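Local coordinates for protein putative metal-dependent hydrolase (Bacillus subtilis, PDB 6KNS) that binds zinc and calcium ions in a metallo-beta-lactamase fold and is probably a hydrolase, perhaps of the kind that processes tRNA 3' ends, at residues A[74-85]-A[108-116]. Numbering follows the deposited sequence.
Sequences IGPLQFAKQVGS and KLTYKTHTK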
# COMPACT_ATOMS: atom_id res chain seq x y z
N ILE A 74 -4.47 -2.75 4.69
CA ILE A 74 -5.69 -3.40 5.22
C ILE A 74 -6.91 -3.27 4.29
O ILE A 74 -7.65 -4.24 4.03
CB ILE A 74 -6.03 -2.90 6.62
CG1 ILE A 74 -4.94 -3.36 7.61
CG2 ILE A 74 -7.44 -3.44 7.09
CD1 ILE A 74 -5.04 -4.86 7.84
N GLY A 75 -7.14 -2.07 3.77
CA GLY A 75 -8.23 -1.87 2.82
C GLY A 75 -8.13 -2.79 1.63
O GLY A 75 -9.06 -3.55 1.33
N PRO A 76 -7.00 -2.73 0.92
CA PRO A 76 -6.81 -3.65 -0.18
C PRO A 76 -6.95 -5.12 0.24
O PRO A 76 -7.45 -5.92 -0.53
CB PRO A 76 -5.40 -3.33 -0.68
CG PRO A 76 -5.18 -1.89 -0.28
CD PRO A 76 -5.89 -1.75 1.05
N LEU A 77 -6.58 -5.46 1.47
CA LEU A 77 -6.77 -6.85 1.94
C LEU A 77 -8.24 -7.20 2.05
O LEU A 77 -8.65 -8.31 1.72
CB LEU A 77 -6.04 -7.11 3.24
CG LEU A 77 -6.22 -8.49 3.84
CD1 LEU A 77 -5.79 -9.61 2.85
CD2 LEU A 77 -5.45 -8.54 5.14
N GLN A 78 -9.04 -6.23 2.49
CA GLN A 78 -10.47 -6.40 2.56
C GLN A 78 -11.07 -6.58 1.19
O GLN A 78 -11.93 -7.46 0.99
CB GLN A 78 -11.13 -5.24 3.35
CG GLN A 78 -10.68 -5.23 4.83
CD GLN A 78 -11.04 -3.94 5.54
OE1 GLN A 78 -11.13 -2.89 4.90
NE2 GLN A 78 -11.27 -4.01 6.85
N PHE A 79 -10.62 -5.80 0.23
CA PHE A 79 -11.09 -6.05 -1.12
C PHE A 79 -10.62 -7.43 -1.66
O PHE A 79 -11.37 -8.08 -2.36
CB PHE A 79 -10.69 -4.94 -2.06
CG PHE A 79 -11.48 -3.65 -1.89
CD1 PHE A 79 -12.62 -3.58 -1.05
CD2 PHE A 79 -11.14 -2.53 -2.65
CE1 PHE A 79 -13.35 -2.38 -0.93
CE2 PHE A 79 -11.88 -1.33 -2.53
CZ PHE A 79 -12.99 -1.27 -1.68
N ALA A 80 -9.39 -7.87 -1.33
CA ALA A 80 -8.90 -9.18 -1.78
C ALA A 80 -9.82 -10.28 -1.26
O ALA A 80 -10.14 -11.21 -1.99
CB ALA A 80 -7.43 -9.42 -1.35
N LYS A 81 -10.25 -10.17 -0.01
CA LYS A 81 -11.17 -11.15 0.54
C LYS A 81 -12.51 -11.09 -0.16
O LYS A 81 -13.10 -12.13 -0.48
CB LYS A 81 -11.34 -10.97 2.05
CG LYS A 81 -10.06 -11.34 2.85
CD LYS A 81 -9.71 -12.82 2.79
CE LYS A 81 -10.81 -13.65 3.41
NZ LYS A 81 -10.50 -15.07 3.31
N GLN A 82 -13.00 -9.88 -0.43
CA GLN A 82 -14.23 -9.76 -1.18
C GLN A 82 -14.15 -10.38 -2.58
O GLN A 82 -15.07 -11.08 -3.01
CB GLN A 82 -14.68 -8.31 -1.29
CG GLN A 82 -16.09 -8.12 -1.92
CD GLN A 82 -16.54 -6.67 -1.78
OE1 GLN A 82 -15.72 -5.77 -1.65
NE2 GLN A 82 -17.85 -6.44 -1.76
N VAL A 83 -13.07 -10.13 -3.30
CA VAL A 83 -12.95 -10.72 -4.62
C VAL A 83 -12.84 -12.26 -4.52
O VAL A 83 -13.47 -12.97 -5.30
CB VAL A 83 -11.80 -10.13 -5.40
CG1 VAL A 83 -11.48 -11.03 -6.64
CG2 VAL A 83 -12.14 -8.65 -5.77
N GLY A 84 -12.11 -12.76 -3.51
CA GLY A 84 -12.05 -14.21 -3.25
C GLY A 84 -13.41 -14.87 -3.09
O GLY A 84 -13.68 -15.93 -3.67
N SER A 85 -14.29 -14.21 -2.36
CA SER A 85 -15.64 -14.73 -2.16
C SER A 85 -16.43 -14.69 -3.45
O SER A 85 -17.11 -15.63 -3.77
CB SER A 85 -16.35 -13.94 -1.05
OG SER A 85 -17.74 -13.83 -1.30
N LYS A 108 -12.53 0.13 11.60
CA LYS A 108 -12.32 -0.05 10.18
C LYS A 108 -11.92 -1.48 9.81
O LYS A 108 -11.87 -1.82 8.62
CB LYS A 108 -11.23 0.91 9.70
CG LYS A 108 -11.61 2.41 9.79
CD LYS A 108 -10.34 3.25 9.52
CE LYS A 108 -10.54 4.76 9.67
NZ LYS A 108 -9.21 5.42 9.36
N LEU A 109 -11.61 -2.30 10.81
CA LEU A 109 -11.09 -3.62 10.54
C LEU A 109 -12.18 -4.59 10.06
O LEU A 109 -11.85 -5.60 9.47
CB LEU A 109 -10.39 -4.20 11.80
CG LEU A 109 -9.19 -3.39 12.30
CD1 LEU A 109 -8.50 -4.09 13.46
CD2 LEU A 109 -8.21 -3.09 11.12
N THR A 110 -13.45 -4.31 10.34
CA THR A 110 -14.55 -5.21 10.00
C THR A 110 -15.21 -4.79 8.68
O THR A 110 -15.74 -3.68 8.56
CB THR A 110 -15.59 -5.24 11.11
OG1 THR A 110 -14.98 -5.75 12.31
CG2 THR A 110 -16.83 -6.07 10.70
N TYR A 111 -15.17 -5.69 7.68
CA TYR A 111 -15.74 -5.39 6.36
C TYR A 111 -16.63 -6.53 5.93
O TYR A 111 -16.14 -7.61 5.63
CB TYR A 111 -14.61 -5.17 5.36
CG TYR A 111 -15.06 -4.87 3.97
CD1 TYR A 111 -15.74 -3.70 3.69
CD2 TYR A 111 -14.86 -5.78 2.94
CE1 TYR A 111 -16.18 -3.42 2.42
CE2 TYR A 111 -15.29 -5.51 1.66
CZ TYR A 111 -15.94 -4.31 1.40
OH TYR A 111 -16.38 -4.01 0.14
N LYS A 112 -17.93 -6.26 5.89
CA LYS A 112 -18.98 -7.26 5.61
C LYS A 112 -18.75 -8.55 6.35
O LYS A 112 -18.50 -8.52 7.54
CB LYS A 112 -19.09 -7.49 4.11
CG LYS A 112 -18.97 -6.16 3.32
CD LYS A 112 -19.89 -6.09 2.13
CE LYS A 112 -19.68 -4.77 1.37
NZ LYS A 112 -20.91 -4.32 0.69
N THR A 113 -18.82 -9.67 5.64
CA THR A 113 -18.48 -10.98 6.18
C THR A 113 -17.07 -11.40 5.73
O THR A 113 -16.71 -12.57 5.84
CB THR A 113 -19.50 -12.02 5.65
OG1 THR A 113 -19.49 -11.97 4.22
CG2 THR A 113 -20.95 -11.66 6.09
N HIS A 114 -16.26 -10.46 5.24
CA HIS A 114 -14.95 -10.77 4.67
C HIS A 114 -13.81 -10.69 5.67
O HIS A 114 -12.89 -11.53 5.65
CB HIS A 114 -14.68 -9.86 3.48
CG HIS A 114 -15.72 -9.97 2.42
ND1 HIS A 114 -16.12 -11.19 1.91
CD2 HIS A 114 -16.49 -9.04 1.80
CE1 HIS A 114 -17.07 -11.00 1.01
NE2 HIS A 114 -17.32 -9.71 0.92
N THR A 115 -13.84 -9.64 6.50
CA THR A 115 -12.88 -9.48 7.57
C THR A 115 -13.63 -9.05 8.85
O THR A 115 -14.66 -8.37 8.78
CB THR A 115 -11.73 -8.48 7.24
OG1 THR A 115 -12.22 -7.14 7.25
CG2 THR A 115 -11.03 -8.79 5.92
N LYS A 116 -13.10 -9.48 9.98
CA LYS A 116 -13.70 -9.23 11.29
C LYS A 116 -12.64 -8.73 12.26
O LYS A 116 -11.68 -9.44 12.59
CB LYS A 116 -14.40 -10.50 11.83
CG LYS A 116 -15.21 -10.30 13.18
O HOH W 1 -10.01 -0.43 6.28
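The imidazole of His114 lies flat against the backbone of the 74-85 helix: Gln82 CA stands 3.6 Å from the ring centroid and only 5° off its normal, a CH-pi contact made by an alpha carbon. Gln82 CB continues over the same ring, while Ser85 CB reaches His114 CE1 at 3.7 Å. Gln82 brings its amide past the imidazole to the phenol of Tyr111 because its CG points away from the backbone N (chi1 -172°) and the chain runs on extended. There Tyr111 OH donates to Gln82 OE1 over 2.6 Å, from well above the plane of the carbonyl; the amide stands steeply to the phenol ring. Phe79 turns its edge toward the face of Tyr111 in an offset edge-to-face pair, centroids 5.9 Å apart, and also meets the ring of His68 of the second subunit. One turn before Gln82, the buried side chain of Gln78 ties the helix to the loop backbone. Its NE2 gives Lys108 O a nearly straight bond (2.9 Å, 168°) on a lone pair, and Leu109 O a weak, bent one. A water donates to both Gln78 OE1 and Lys108 O. Thr115 OG1 also donates to Leu109 O, at 2.7 Å, a second link across the turn. Tyr111 O accepts from both His114 N and Thr115 N, and Tyr111 N donates to Thr115 O: a classic beta bulge. In this metallo-beta-lactamase fold the helix thus packs on edge strand 115-119 of one mixed sheet; Leu77 touches Leu46 of helix 45-49 and, like Lys81, Leu94 of the adjoining strand 94-98.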